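Local coordinates for ZINC phosphodiesterase ELAC protein 1 (Homo sapiens, PDB 3ZWF) that removes, with two bound zinc ions, 2',3'-cyclic phosphates from tRNAs during repair after ribosome-associated quality control and shows some tRNA 3'-processing endonuclease activity, at residues Trp31-Gly36 against Phe187-Lys192; Lys55-His60 against Leu164-Glu169; Glu90-Val95 against Arg152-Asp157; His119-Thr124 against Val173-Leu178; Ser162-Leu165 against Phe171-Lys174. One frame throughout, in Å; residues are numbered along the deposited sequence.

Interaction 1: residues Trp31-Gly36 against Phe187-Lys192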
# COMPACT_ATOMS: atom_id res chain seq x y z
N TRP A 31 8.07 14.24 11.46
CA TRP A 31 6.84 14.53 10.71
C TRP A 31 6.95 13.99 9.28
O TRP A 31 7.90 14.28 8.55
CB TRP A 31 6.52 16.04 10.63
CG TRP A 31 6.33 16.72 11.92
CD1 TRP A 31 6.17 16.16 13.15
CD2 TRP A 31 6.24 18.14 12.11
NE1 TRP A 31 6.01 17.15 14.10
CE2 TRP A 31 6.07 18.37 13.49
CE3 TRP A 31 6.31 19.23 11.24
CZ2 TRP A 31 5.95 19.65 14.02
CZ3 TRP A 31 6.22 20.51 11.77
CH2 TRP A 31 6.05 20.71 13.15
N LEU A 32 5.97 13.19 8.90
CA LEU A 32 5.93 12.60 7.57
C LEU A 32 5.03 13.39 6.62
O LEU A 32 3.88 13.69 6.92
CB LEU A 32 5.43 11.14 7.67
CG LEU A 32 5.24 10.34 6.36
CD1 LEU A 32 6.54 10.12 5.65
CD2 LEU A 32 4.55 9.00 6.69
N PHE A 33 5.57 13.69 5.46
CA PHE A 33 4.88 14.40 4.39
C PHE A 33 4.71 13.41 3.24
O PHE A 33 5.68 13.03 2.58
CB PHE A 33 5.65 15.65 3.95
CG PHE A 33 5.66 16.72 4.98
CD1 PHE A 33 6.58 16.70 6.02
CD2 PHE A 33 4.71 17.75 4.94
CE1 PHE A 33 6.57 17.73 7.01
CE2 PHE A 33 4.68 18.73 5.93
CZ PHE A 33 5.61 18.72 6.96
N ASP A 34 3.45 13.02 3.06
CA ASP A 34 2.99 11.99 2.11
C ASP A 34 3.42 10.58 2.50
O ASP A 34 4.35 10.36 3.28
CB ASP A 34 3.33 12.34 0.65
CG ASP A 34 2.42 13.50 0.09
OD1 ASP A 34 1.39 13.73 0.67
OD2 ASP A 34 2.76 14.10 -0.95
N CYS A 35 2.66 9.63 1.98
CA CYS A 35 2.78 8.24 2.42
C CYS A 35 2.32 7.28 1.32
O CYS A 35 1.34 6.56 1.45
CB CYS A 35 2.01 8.01 3.73
SG CYS A 35 2.48 6.51 4.59
N GLY A 36 2.99 7.34 0.20
CA GLY A 36 2.77 6.33 -0.86
C GLY A 36 3.04 4.91 -0.43
O GLY A 36 3.68 4.64 0.60
N PHE A 187 2.61 22.74 2.18
CA PHE A 187 2.74 22.94 3.60
C PHE A 187 3.95 23.80 3.87
O PHE A 187 5.02 23.60 3.29
CB PHE A 187 2.88 21.63 4.35
CG PHE A 187 1.69 20.71 4.16
CD1 PHE A 187 0.53 20.91 4.86
CD2 PHE A 187 1.77 19.66 3.26
CE1 PHE A 187 -0.57 20.09 4.68
CE2 PHE A 187 0.67 18.83 3.07
CZ PHE A 187 -0.51 19.04 3.79
N SER A 188 3.73 24.79 4.75
CA SER A 188 4.77 25.66 5.23
C SER A 188 5.05 25.38 6.70
O SER A 188 4.14 25.47 7.54
CB SER A 188 4.30 27.11 5.11
OG SER A 188 5.26 27.98 5.68
N VAL A 189 6.30 25.10 7.03
CA VAL A 189 6.71 24.89 8.41
C VAL A 189 7.68 26.00 8.81
O VAL A 189 8.77 26.13 8.23
CB VAL A 189 7.37 23.50 8.61
CG1 VAL A 189 7.85 23.37 10.07
CG2 VAL A 189 6.39 22.36 8.22
N VAL A 190 7.27 26.77 9.81
CA VAL A 190 8.12 27.84 10.34
C VAL A 190 8.50 27.54 11.78
O VAL A 190 7.65 27.36 12.64
CB VAL A 190 7.45 29.23 10.24
CG1 VAL A 190 8.22 30.29 11.05
CG2 VAL A 190 7.36 29.66 8.78
N GLU A 191 9.80 27.46 12.01
CA GLU A 191 10.34 27.33 13.35
C GLU A 191 10.40 28.73 13.96
O GLU A 191 10.73 29.70 13.27
CB GLU A 191 11.74 26.71 13.28
CG GLU A 191 12.45 26.55 14.62
CD GLU A 191 13.96 26.34 14.46
OE1 GLU A 191 14.60 27.07 13.65
OE2 GLU A 191 14.50 25.45 15.15
N LYS A 192 10.05 28.85 15.24
CA LYS A 192 10.12 30.16 15.91
C LYS A 192 11.45 30.31 16.64
O LYS A 192 11.97 29.35 17.20
CB LYS A 192 8.96 30.31 16.87
CG LYS A 192 7.62 30.22 16.18
CD LYS A 192 6.50 30.49 17.14
CE LYS A 192 5.17 30.32 16.47
NZ LYS A 192 4.07 30.77 17.35

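Interaction 2: residues Lys55-His60 against Leu164-Glu169. With ZN (zinc ion), chain E.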
# COMPACT_ATOMS: atom_id res chain seq x y z
N LYS A 55 3.36 13.26 13.56
CA LYS A 55 2.45 13.93 12.65
C LYS A 55 2.66 13.45 11.23
O LYS A 55 3.78 13.16 10.83
CB LYS A 55 2.63 15.46 12.70
CG LYS A 55 2.47 16.07 14.09
CD LYS A 55 2.47 17.60 14.08
CE LYS A 55 2.67 18.17 15.49
NZ LYS A 55 1.57 17.77 16.37
N ILE A 56 1.57 13.43 10.49
CA ILE A 56 1.54 13.06 9.09
C ILE A 56 0.72 14.05 8.30
O ILE A 56 -0.40 14.43 8.72
CB ILE A 56 0.96 11.59 8.93
CG1 ILE A 56 1.81 10.62 9.76
CG2 ILE A 56 0.93 11.16 7.47
CD1 ILE A 56 1.28 9.21 9.86
N PHE A 57 1.26 14.50 7.19
CA PHE A 57 0.65 15.49 6.34
C PHE A 57 0.51 14.91 4.94
O PHE A 57 1.51 14.55 4.32
CB PHE A 57 1.51 16.79 6.28
CG PHE A 57 1.81 17.40 7.63
CD1 PHE A 57 2.84 16.94 8.44
CD2 PHE A 57 1.04 18.47 8.09
CE1 PHE A 57 3.09 17.48 9.67
CE2 PHE A 57 1.29 19.02 9.33
CZ PHE A 57 2.33 18.56 10.12
N ILE A 58 -0.72 14.90 4.41
CA ILE A 58 -0.98 14.36 3.06
C ILE A 58 -1.38 15.46 2.10
O ILE A 58 -2.31 16.24 2.38
CB ILE A 58 -2.12 13.28 3.11
CG1 ILE A 58 -1.78 12.13 4.06
CG2 ILE A 58 -2.42 12.75 1.70
CD1 ILE A 58 -0.48 11.33 3.73
N THR A 59 -0.61 15.59 1.01
CA THR A 59 -0.77 16.74 0.07
C THR A 59 -2.01 16.63 -0.81
O THR A 59 -2.65 17.61 -1.12
CB THR A 59 0.41 16.91 -0.85
OG1 THR A 59 0.63 15.70 -1.61
CG2 THR A 59 1.70 17.26 -0.05
N HIS A 60 -2.39 15.39 -1.18
CA HIS A 60 -3.53 15.16 -2.04
C HIS A 60 -3.87 13.69 -2.08
O HIS A 60 -3.00 12.87 -1.82
CB HIS A 60 -3.35 15.72 -3.44
CG HIS A 60 -2.32 15.05 -4.30
ND1 HIS A 60 -0.95 15.10 -4.04
CD2 HIS A 60 -2.45 14.51 -5.53
CE1 HIS A 60 -0.31 14.49 -5.03
NE2 HIS A 60 -1.19 14.13 -5.95
N LEU A 164 -4.72 27.21 8.72
CA LEU A 164 -3.90 27.11 9.94
C LEU A 164 -3.98 25.69 10.45
O LEU A 164 -5.06 25.21 10.79
CB LEU A 164 -4.34 28.10 11.03
CG LEU A 164 -3.45 28.12 12.29
CD1 LEU A 164 -1.96 28.37 11.95
CD2 LEU A 164 -3.97 29.13 13.30
N LEU A 165 -2.85 24.99 10.45
CA LEU A 165 -2.83 23.62 10.95
C LEU A 165 -2.59 23.65 12.47
O LEU A 165 -3.41 23.15 13.25
CB LEU A 165 -1.85 22.76 10.19
CG LEU A 165 -2.09 22.74 8.67
CD1 LEU A 165 -1.27 21.60 7.96
CD2 LEU A 165 -3.61 22.64 8.31
N PHE A 166 -1.50 24.29 12.88
CA PHE A 166 -1.24 24.54 14.31
C PHE A 166 -0.21 25.62 14.50
O PHE A 166 0.58 25.91 13.61
CB PHE A 166 -0.86 23.27 15.07
CG PHE A 166 0.30 22.52 14.49
CD1 PHE A 166 0.11 21.57 13.52
CD2 PHE A 166 1.61 22.80 14.90
CE1 PHE A 166 1.18 20.86 12.99
CE2 PHE A 166 2.69 22.13 14.38
CZ PHE A 166 2.49 21.15 13.41
N ASP A 167 -0.29 26.25 15.67
CA ASP A 167 0.57 27.34 16.05
C ASP A 167 0.90 27.22 17.52
O ASP A 167 0.11 27.60 18.37
CB ASP A 167 -0.16 28.68 15.81
CG ASP A 167 0.78 29.86 15.87
OD1 ASP A 167 1.84 29.71 16.50
OD2 ASP A 167 0.48 30.92 15.28
N ASP A 168 2.08 26.68 17.82
CA ASP A 168 2.55 26.64 19.22
C ASP A 168 3.84 27.47 19.42
O ASP A 168 4.20 28.30 18.59
CB ASP A 168 2.68 25.20 19.73
CG ASP A 168 3.66 24.36 18.94
OD1 ASP A 168 4.71 24.89 18.50
OD2 ASP A 168 3.40 23.15 18.79
N GLU A 169 4.50 27.25 20.55
CA GLU A 169 5.69 28.02 20.90
C GLU A 169 6.89 27.70 20.01
O GLU A 169 7.78 28.53 19.84
CB GLU A 169 6.05 27.78 22.37
CG GLU A 169 7.00 28.83 22.93
CD GLU A 169 6.50 29.47 24.22
OE1 GLU A 169 5.31 29.30 24.56
OE2 GLU A 169 7.30 30.15 24.88
ZN ZN E . -1.02 13.49 -8.15
O HOH W 1 -0.17 11.72 -7.54

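Interaction 3: residues Glu90-Val95 against Arg152-Asp157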
# COMPACT_ATOMS: atom_id res chain seq x y z
N GLU A 90 -1.20 13.00 14.92
CA GLU A 90 -2.07 13.91 14.18
C GLU A 90 -1.87 13.75 12.70
O GLU A 90 -0.72 13.80 12.20
CB GLU A 90 -1.76 15.38 14.54
CG GLU A 90 -1.97 15.67 15.97
CD GLU A 90 -1.61 17.11 16.33
OE1 GLU A 90 -0.98 17.84 15.52
OE2 GLU A 90 -1.96 17.49 17.46
N ILE A 91 -2.97 13.59 11.98
CA ILE A 91 -2.92 13.42 10.55
C ILE A 91 -3.68 14.55 9.89
O ILE A 91 -4.85 14.80 10.21
CB ILE A 91 -3.52 12.05 10.13
CG1 ILE A 91 -2.77 10.93 10.85
CG2 ILE A 91 -3.47 11.89 8.60
CD1 ILE A 91 -3.32 9.51 10.59
N TYR A 92 -3.02 15.25 8.98
CA TYR A 92 -3.64 16.34 8.22
C TYR A 92 -3.75 15.97 6.77
O TYR A 92 -2.77 15.53 6.17
CB TYR A 92 -2.77 17.62 8.36
CG TYR A 92 -2.66 18.10 9.79
CD1 TYR A 92 -1.68 17.59 10.64
CD2 TYR A 92 -3.50 19.11 10.30
CE1 TYR A 92 -1.58 18.03 11.97
CE2 TYR A 92 -3.41 19.53 11.61
CZ TYR A 92 -2.44 19.00 12.43
OH TYR A 92 -2.38 19.44 13.75
N GLY A 93 -4.92 16.13 6.16
CA GLY A 93 -5.03 15.90 4.72
C GLY A 93 -6.38 16.29 4.18
O GLY A 93 -7.21 16.85 4.92
N PRO A 94 -6.59 16.11 2.88
CA PRO A 94 -7.83 16.53 2.30
C PRO A 94 -9.06 15.82 2.83
O PRO A 94 -8.98 14.68 3.25
CB PRO A 94 -7.64 16.25 0.80
CG PRO A 94 -6.20 16.09 0.60
CD PRO A 94 -5.67 15.56 1.86
N VAL A 95 -10.19 16.51 2.77
CA VAL A 95 -11.50 15.88 3.01
C VAL A 95 -11.57 14.53 2.30
O VAL A 95 -11.32 14.43 1.10
CB VAL A 95 -12.66 16.80 2.55
CG1 VAL A 95 -14.02 16.03 2.57
CG2 VAL A 95 -12.73 18.01 3.42
N ARG A 152 -10.76 18.03 13.17
CA ARG A 152 -11.28 19.31 12.71
C ARG A 152 -11.57 19.25 11.21
O ARG A 152 -11.00 18.42 10.49
CB ARG A 152 -10.23 20.41 12.99
CG ARG A 152 -9.97 20.63 14.47
CD ARG A 152 -9.31 21.96 14.74
NE ARG A 152 -7.87 21.87 14.51
CZ ARG A 152 -7.17 22.56 13.62
NH1 ARG A 152 -7.74 23.43 12.80
NH2 ARG A 152 -5.87 22.36 13.57
N THR A 153 -12.47 20.10 10.77
CA THR A 153 -12.68 20.44 9.36
C THR A 153 -12.19 21.88 9.16
O THR A 153 -12.82 22.81 9.64
CB THR A 153 -14.19 20.33 9.01
OG1 THR A 153 -14.59 18.95 9.12
CG2 THR A 153 -14.47 20.77 7.60
N ILE A 154 -11.08 22.00 8.44
CA ILE A 154 -10.27 23.22 8.37
C ILE A 154 -10.58 23.94 7.08
O ILE A 154 -10.33 23.44 5.98
CB ILE A 154 -8.76 22.96 8.46
CG1 ILE A 154 -8.40 22.13 9.70
CG2 ILE A 154 -8.00 24.30 8.50
CD1 ILE A 154 -6.93 21.77 9.77
N LEU A 155 -11.04 25.19 7.24
CA LEU A 155 -11.45 26.01 6.11
C LEU A 155 -10.34 26.93 5.68
O LEU A 155 -9.52 27.36 6.48
CB LEU A 155 -12.71 26.82 6.43
CG LEU A 155 -13.90 26.03 6.95
CD1 LEU A 155 -15.13 26.96 7.08
CD2 LEU A 155 -14.28 24.89 6.03
N LEU A 156 -10.33 27.26 4.39
CA LEU A 156 -9.45 28.30 3.90
C LEU A 156 -9.77 29.62 4.57
O LEU A 156 -10.92 29.99 4.69
CB LEU A 156 -9.62 28.47 2.39
CG LEU A 156 -8.67 29.47 1.71
CD1 LEU A 156 -7.23 28.97 1.63
CD2 LEU A 156 -9.23 29.81 0.34
N ASP A 157 -8.75 30.28 5.06
CA ASP A 157 -8.96 31.60 5.62
C ASP A 157 -8.88 32.59 4.47
O ASP A 157 -7.84 32.72 3.86
CB ASP A 157 -7.90 31.92 6.65
CG ASP A 157 -8.22 33.19 7.34
OD1 ASP A 157 -8.03 34.26 6.70
OD2 ASP A 157 -8.78 33.09 8.45
O HOH W 2 -4.05 20.63 15.59

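Interaction 4: residues His119-Thr124 against Val173-Leu178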
# COMPACT_ATOMS: atom_id res chain seq x y z
N HIS A 119 -7.37 15.64 10.80
CA HIS A 119 -7.87 17.01 10.56
C HIS A 119 -7.95 17.20 9.07
O HIS A 119 -6.93 16.94 8.35
CB HIS A 119 -6.94 18.00 11.16
CG HIS A 119 -6.79 17.86 12.64
ND1 HIS A 119 -7.88 17.84 13.48
CD2 HIS A 119 -5.70 17.74 13.43
CE1 HIS A 119 -7.46 17.74 14.73
NE2 HIS A 119 -6.14 17.64 14.72
N GLU A 120 -9.14 17.50 8.57
CA GLU A 120 -9.37 17.58 7.14
C GLU A 120 -9.34 19.00 6.60
O GLU A 120 -10.04 19.86 7.12
CB GLU A 120 -10.68 16.93 6.75
CG GLU A 120 -10.65 15.42 6.96
CD GLU A 120 -11.88 14.71 6.44
OE1 GLU A 120 -12.99 15.25 6.45
OE2 GLU A 120 -11.71 13.53 6.00
N LEU A 121 -8.59 19.18 5.51
CA LEU A 121 -8.54 20.43 4.76
C LEU A 121 -9.59 20.46 3.67
O LEU A 121 -9.70 19.52 2.88
CB LEU A 121 -7.17 20.60 4.11
CG LEU A 121 -6.05 21.06 5.05
CD1 LEU A 121 -5.68 20.06 6.09
CD2 LEU A 121 -4.81 21.30 4.13
N VAL A 122 -10.38 21.52 3.64
CA VAL A 122 -11.47 21.66 2.66
C VAL A 122 -10.93 22.42 1.46
O VAL A 122 -10.64 23.67 1.55
CB VAL A 122 -12.73 22.40 3.24
CG1 VAL A 122 -13.79 22.59 2.15
CG2 VAL A 122 -13.29 21.61 4.40
N PRO A 123 -10.79 21.73 0.33
CA PRO A 123 -10.31 22.40 -0.86
C PRO A 123 -11.35 23.32 -1.52
O PRO A 123 -12.54 23.28 -1.19
CB PRO A 123 -9.96 21.25 -1.78
CG PRO A 123 -10.90 20.18 -1.37
CD PRO A 123 -11.13 20.32 0.07
N THR A 124 -10.87 24.14 -2.44
CA THR A 124 -11.76 24.96 -3.26
C THR A 124 -11.78 24.36 -4.67
O THR A 124 -10.82 23.72 -5.10
CB THR A 124 -11.40 26.44 -3.25
OG1 THR A 124 -10.11 26.64 -3.83
CG2 THR A 124 -11.44 26.97 -1.81
N VAL A 173 2.61 25.95 11.54
CA VAL A 173 2.43 25.16 10.32
C VAL A 173 1.11 25.48 9.63
O VAL A 173 0.04 25.52 10.26
CB VAL A 173 2.58 23.64 10.58
CG1 VAL A 173 2.45 22.84 9.29
CG2 VAL A 173 3.91 23.38 11.25
N LYS A 174 1.20 25.77 8.33
CA LYS A 174 0.06 26.18 7.52
C LYS A 174 0.06 25.40 6.23
O LYS A 174 1.11 24.90 5.82
CB LYS A 174 0.10 27.68 7.22
CG LYS A 174 -0.03 28.54 8.44
CD LYS A 174 0.10 30.01 8.13
CE LYS A 174 -0.24 30.79 9.36
NZ LYS A 174 -0.00 32.21 9.06
N ALA A 175 -1.12 25.28 5.62
CA ALA A 175 -1.25 24.72 4.27
C ALA A 175 -1.73 25.82 3.33
O ALA A 175 -2.33 26.82 3.73
CB ALA A 175 -2.19 23.54 4.24
N PHE A 176 -1.45 25.63 2.06
CA PHE A 176 -1.93 26.51 1.00
C PHE A 176 -2.31 25.69 -0.23
O PHE A 176 -1.90 24.54 -0.39
CB PHE A 176 -0.91 27.61 0.66
CG PHE A 176 0.49 27.11 0.32
CD1 PHE A 176 1.40 26.79 1.30
CD2 PHE A 176 0.86 26.95 -1.01
CE1 PHE A 176 2.64 26.31 0.97
CE2 PHE A 176 2.14 26.50 -1.36
CZ PHE A 176 3.04 26.18 -0.36
N ARG A 177 -3.09 26.32 -1.10
CA ARG A 177 -3.72 25.64 -2.22
C ARG A 177 -2.82 25.63 -3.44
O ARG A 177 -2.22 26.67 -3.82
CB ARG A 177 -5.03 26.30 -2.59
CG ARG A 177 -6.08 26.28 -1.47
CD ARG A 177 -7.29 27.11 -1.86
NE ARG A 177 -6.93 28.50 -1.99
CZ ARG A 177 -7.60 29.41 -2.68
NH1 ARG A 177 -8.72 29.10 -3.32
NH2 ARG A 177 -7.15 30.66 -2.73
N LEU A 178 -2.76 24.44 -4.03
CA LEU A 178 -2.12 24.18 -5.31
C LEU A 178 -3.12 23.73 -6.36
O LEU A 178 -4.24 23.36 -6.02
CB LEU A 178 -1.03 23.09 -5.16
CG LEU A 178 -0.00 23.32 -4.05
CD1 LEU A 178 1.04 22.20 -3.97
CD2 LEU A 178 0.76 24.64 -4.30

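Interaction 5: residues Ser162-Leu165 against Phe171-Lys174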
# COMPACT_ATOMS: atom_id res chain seq x y z
N SER A 162 -4.83 30.87 3.41
CA SER A 162 -4.13 29.68 3.93
C SER A 162 -4.98 28.95 4.96
O SER A 162 -6.02 29.46 5.39
CB SER A 162 -2.79 30.09 4.56
OG SER A 162 -3.00 30.84 5.74
N TYR A 163 -4.53 27.77 5.33
CA TYR A 163 -5.16 26.94 6.35
C TYR A 163 -4.22 26.87 7.53
O TYR A 163 -3.05 26.46 7.37
CB TYR A 163 -5.38 25.50 5.85
CG TYR A 163 -6.17 25.37 4.57
CD1 TYR A 163 -5.57 25.57 3.34
CD2 TYR A 163 -7.51 24.98 4.57
CE1 TYR A 163 -6.28 25.44 2.16
CE2 TYR A 163 -8.23 24.87 3.38
CZ TYR A 163 -7.60 25.10 2.20
OH TYR A 163 -8.29 25.00 1.02
N LEU A 164 -4.72 27.21 8.72
CA LEU A 164 -3.90 27.11 9.94
C LEU A 164 -3.98 25.69 10.45
O LEU A 164 -5.06 25.21 10.79
CB LEU A 164 -4.34 28.10 11.03
CG LEU A 164 -3.45 28.12 12.29
CD1 LEU A 164 -1.96 28.37 11.95
CD2 LEU A 164 -3.97 29.13 13.30
N LEU A 165 -2.85 24.99 10.45
CA LEU A 165 -2.83 23.62 10.95
C LEU A 165 -2.59 23.65 12.47
O LEU A 165 -3.41 23.15 13.25
CB LEU A 165 -1.85 22.76 10.19
CG LEU A 165 -2.09 22.74 8.67
CD1 LEU A 165 -1.27 21.60 7.96
CD2 LEU A 165 -3.61 22.64 8.31
N PHE A 171 6.60 25.98 16.65
CA PHE A 171 6.31 25.98 15.21
C PHE A 171 4.99 26.63 14.86
O PHE A 171 4.03 26.56 15.62
CB PHE A 171 6.25 24.54 14.66
CG PHE A 171 7.54 23.80 14.76
CD1 PHE A 171 8.57 24.07 13.88
CD2 PHE A 171 7.72 22.82 15.73
CE1 PHE A 171 9.79 23.38 13.98
CE2 PHE A 171 8.92 22.12 15.83
CZ PHE A 171 9.96 22.40 14.96
N VAL A 172 4.94 27.22 13.68
CA VAL A 172 3.66 27.54 13.03
C VAL A 172 3.64 26.78 11.72
O VAL A 172 4.56 26.94 10.89
CB VAL A 172 3.49 29.03 12.70
CG1 VAL A 172 2.05 29.30 12.28
CG2 VAL A 172 3.82 29.85 13.88
N VAL A 173 2.61 25.95 11.54
CA VAL A 173 2.43 25.16 10.32
C VAL A 173 1.11 25.48 9.63
O VAL A 173 0.04 25.52 10.26
CB VAL A 173 2.58 23.64 10.58
CG1 VAL A 173 2.45 22.84 9.29
CG2 VAL A 173 3.91 23.38 11.25
N LYS A 174 1.20 25.77 8.33
CA LYS A 174 0.06 26.18 7.52
C LYS A 174 0.06 25.40 6.23
O LYS A 174 1.11 24.90 5.82
CB LYS A 174 0.10 27.68 7.22
CG LYS A 174 -0.03 28.54 8.44
CD LYS A 174 0.10 30.01 8.13
CE LYS A 174 -0.24 30.79 9.36
NZ LYS A 174 -0.00 32.21 9.06

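Interaction 1: residues Trp31-Gly36 against Phe187-Lys192
Phe33 and Phe187 meet at a slant that is neither a stack nor an edge-to-face pair: the ring centroids lie 5.8 Å apart and the planes are turned by 58°. The edge of the Phe33 ring carries the contact. Phe33 CE2 points at the base of the other side chain, 3.8 Å from Phe187 CB, and Phe187 CG lies in the Phe33 ring plane. A little further along the rim, Phe33 CD2 approaches Phe187 CD2 at 3.9 Å.

The remaining packing is aliphatic against aromatic, and Val189 supplies both of its methyls. Val189 CG1, anti to the backbone N (chi1 177°), goes to the indole, 3.7 Å from Trp31 CZ3. Val189 CG2 settles between the two rings of the other strand, 3.9 Å from Phe33 CZ and 4.0 Å from Trp31 CZ3. No hydrogen bond crosses here; the indole NE1 turns the other way, to Glu29.

All four residues are buried, and their strands run nearly antiparallel with axes 11.0 Å apart, the spacing of two sheets packed face to face as in the metallo-beta-lactamase fold. Strand 29-33 lies between strands 21-26 and 53-57 in one sheet, while strand 184-191 lies between 171-179 and 245-249 in the other. Phe57 joins the cluster, stacked on Phe33 and edge-to-face with Phe187, and Val173 and Ile248 pack alongside from the second sheet.

Interaction 2: residues Lys55-His60 against Leu164-Glu169
Phe57 and Phe166 meet edge on: each ring puts its rim in the plane of the other, with Phe57 CZ 3.9 Å from Phe166 CE1, and the two side chains cross at about a right angle. Leu165 CD1 comes to the same ring, also in its plane, 3.9 Å from Phe57 CE2. Lys55 then runs across the far part of Phe166. Lys55 CD is 3.6 Å from Phe166 CZ, and a bend at chi4 (-62°) carries Lys55 NZ over the ring face, 4.7 Å from the Phe166 centroid in a cation-pi contact. The amine also makes a salt bridge with Glu90 on the adjacent strand, so the ring is a second partner for its charge.

Strands 53-57 and 163-167 belong to the two opposed sheets of the metallo-beta-lactamase fold. A classic beta bulge, with Leu165 and Phe166 both facing Val173, lets these consecutive residues turn toward the same opposing strand.

Beyond Phe57, the chain leaves its strand for the metal site. His60 NE2 binds a zinc ion at 2.3 Å, with His62, His180 and Asp251 and a water at 2.1 Å from the metal also in its shell. On the other side of the imidazole, His60 ND1 donates to Thr59 OG1 at 3.0 Å, almost in the ring plane, which fixes the ring's rotation. Thr59 OG1 is in turn hydrogen-bonded to Asp34 OD2.

Interaction 3: residues Glu90-Val95 against Arg152-Asp157
Tyr92 turns the edge of its ring to Arg152 and Ile154, and both partners lie near the ring plane. Arg152 NH2 stands 4.2 Å from Tyr92 CE2, and the guanidinium is set obliquely to the phenol, so there is no stack between the two flat groups. Ile154 CD1 lies loosely against the next carbon of the same edge, 4.4 Å from Tyr92 CD2. The first torsion of Tyr92 (chi1 -62°) sets CG beside the backbone N, and the ring then reaches away from strand 89-94 so that its CD2-CE2 side faces the partner segment.

A water joins the polar ends of the two main side chains. It donates to Tyr92 OH at 2.8 Å and accepts from Arg152 NH2 at 3.2 Å, sitting in the guanidinium plane. Tyr92 OH itself donates to Glu90 OE1, 2.8 Å away, approaching well above the carboxylate plane rather than within it. Arg152 also has a weak hydrogen bond to the carbonyl of Leu165.

Strand 116-121 lies between strands 89-94 and 153-154 in the sheet, so these side chains meet across it on one face, with the His119 ring packed against Tyr92. Phe57 meets Tyr92 from the neighbouring strand.

Glu90 OE1 is shared by the phenol and by Lys55, with which it forms a salt bridge. The phenol thus donates a hydrogen bond to a carboxylate and accepts one from the water, a chain of bonds linking Glu90 to Arg152 without direct contact between their charges. Arg152 may still favour the carboxylate electrostatically, but at 6.9 Å from Arg152 NH2 to Glu90 OE1 any such effect should be modest.

Interaction 4: residues His119-Thr124 against Val173-Leu178
Where the two sheets of the metallo-beta-lactamase fold face each other, Leu121 of strand 116-121 packs on Ala175 of strand 171-179. One branch does the touching: Leu121 CD2 presses on Ala175 CB at 3.4 Å, tighter than an ordinary methyl-methyl contact. The CA atoms of Leu121 and Ala175, 8.5 Å apart, are the nearest of the two segments, and the small alanine side chain accommodates that approach. Phe185 and Leu165 also pack on Leu121 in the apolar layer between the sheets.

Further on, the chain runs roughly alongside strand 171-179, the directions of the touching parts being 20° apart. At Thr124 the contact becomes polar. Arg177 NH1 donates to Thr124 OG1 at 2.9 Å; the N-H...O angle is 157° and the oxygen lies in the guanidinium plane. A bend at chi3 (-65°) swings the guanidinium round so that its NH1 edge meets the hydroxyl, while Arg177 CD remains 3.5 Å from Thr124 OG1. The two side chains cross at about a right angle.

Thr124 OG1 is also hydrogen-bonded to Asp126, whose carboxylate forms a long, weak ion pair with Arg177. NH2 of the arginine makes a weak hydrogen bond to Asn161.

Interaction 5: residues Ser162-Leu165 against Phe171-Lys174
Val173 O receives the backbone N-H of Leu165 at 2.9 Å, with an N-H...O angle of 147°. Leu165 CB also comes close, 3.3 Å from Val173 O. Two residues back, Tyr163 O accepts the amide of Ala175 and also lies 3.1 Å from Lys174 CA, a CA-H...O contact. That contact belongs to the antiparallel non-hydrogen-bonded pair of Leu164 with Lys174, whose CA atoms are 4.7 Å apart.

On the face carrying this pair, the Leu164 branch CD1 bridges two residues of the other strand. Leu164 CD1 lies 3.9 Å from Lys174 CE and 4.1 Å from Val172 CG1, brought there by a first torsion that sends CG opposite the backbone N (chi1 -176°). The lysine chain runs out extended past this methyl and past the hydroxyl of Ser162, and its amine ends in a long, weak ion pair with Glu160. On the buried face, Leu165 CD1 meets Val173 CG1 at 4.1 Å, and Phe187 packs on the same leucine. Tyr163 turns its ring away toward Phe185, which it meets edge-to-face, with its OH bonded to the carbonyl of Val122.

Strands 163-167 and 171-179 form a beta hairpin at the margin of the second sheet. Val173 takes the N-H of Leu165 on its carbonyl and gives its own N-H to the carbonyl of Phe166, and Leu165 has backbone angles near the helical region, as in a classic bulge.

Interactions 1, 2 and 4 all join one sheet to the other, whereas interaction 3 spans a strand within the first sheet and interaction 5 pairs neighbouring strands of the second. Interaction 1 is the deepest and purely apolar. Interactions 2 and 3 combine a buried aromatic with charged groups nearer the surface, and the Lys55-Glu90 salt bridge ties them together. Interaction 4 passes from tight core packing to a polar bond at its loop end. Only interaction 5 has a main-chain hydrogen bond across its segments; through strands 163-167 and 171-179 it shares residues with interactions 2 and 4. Interaction 2 alone includes a zinc ligand.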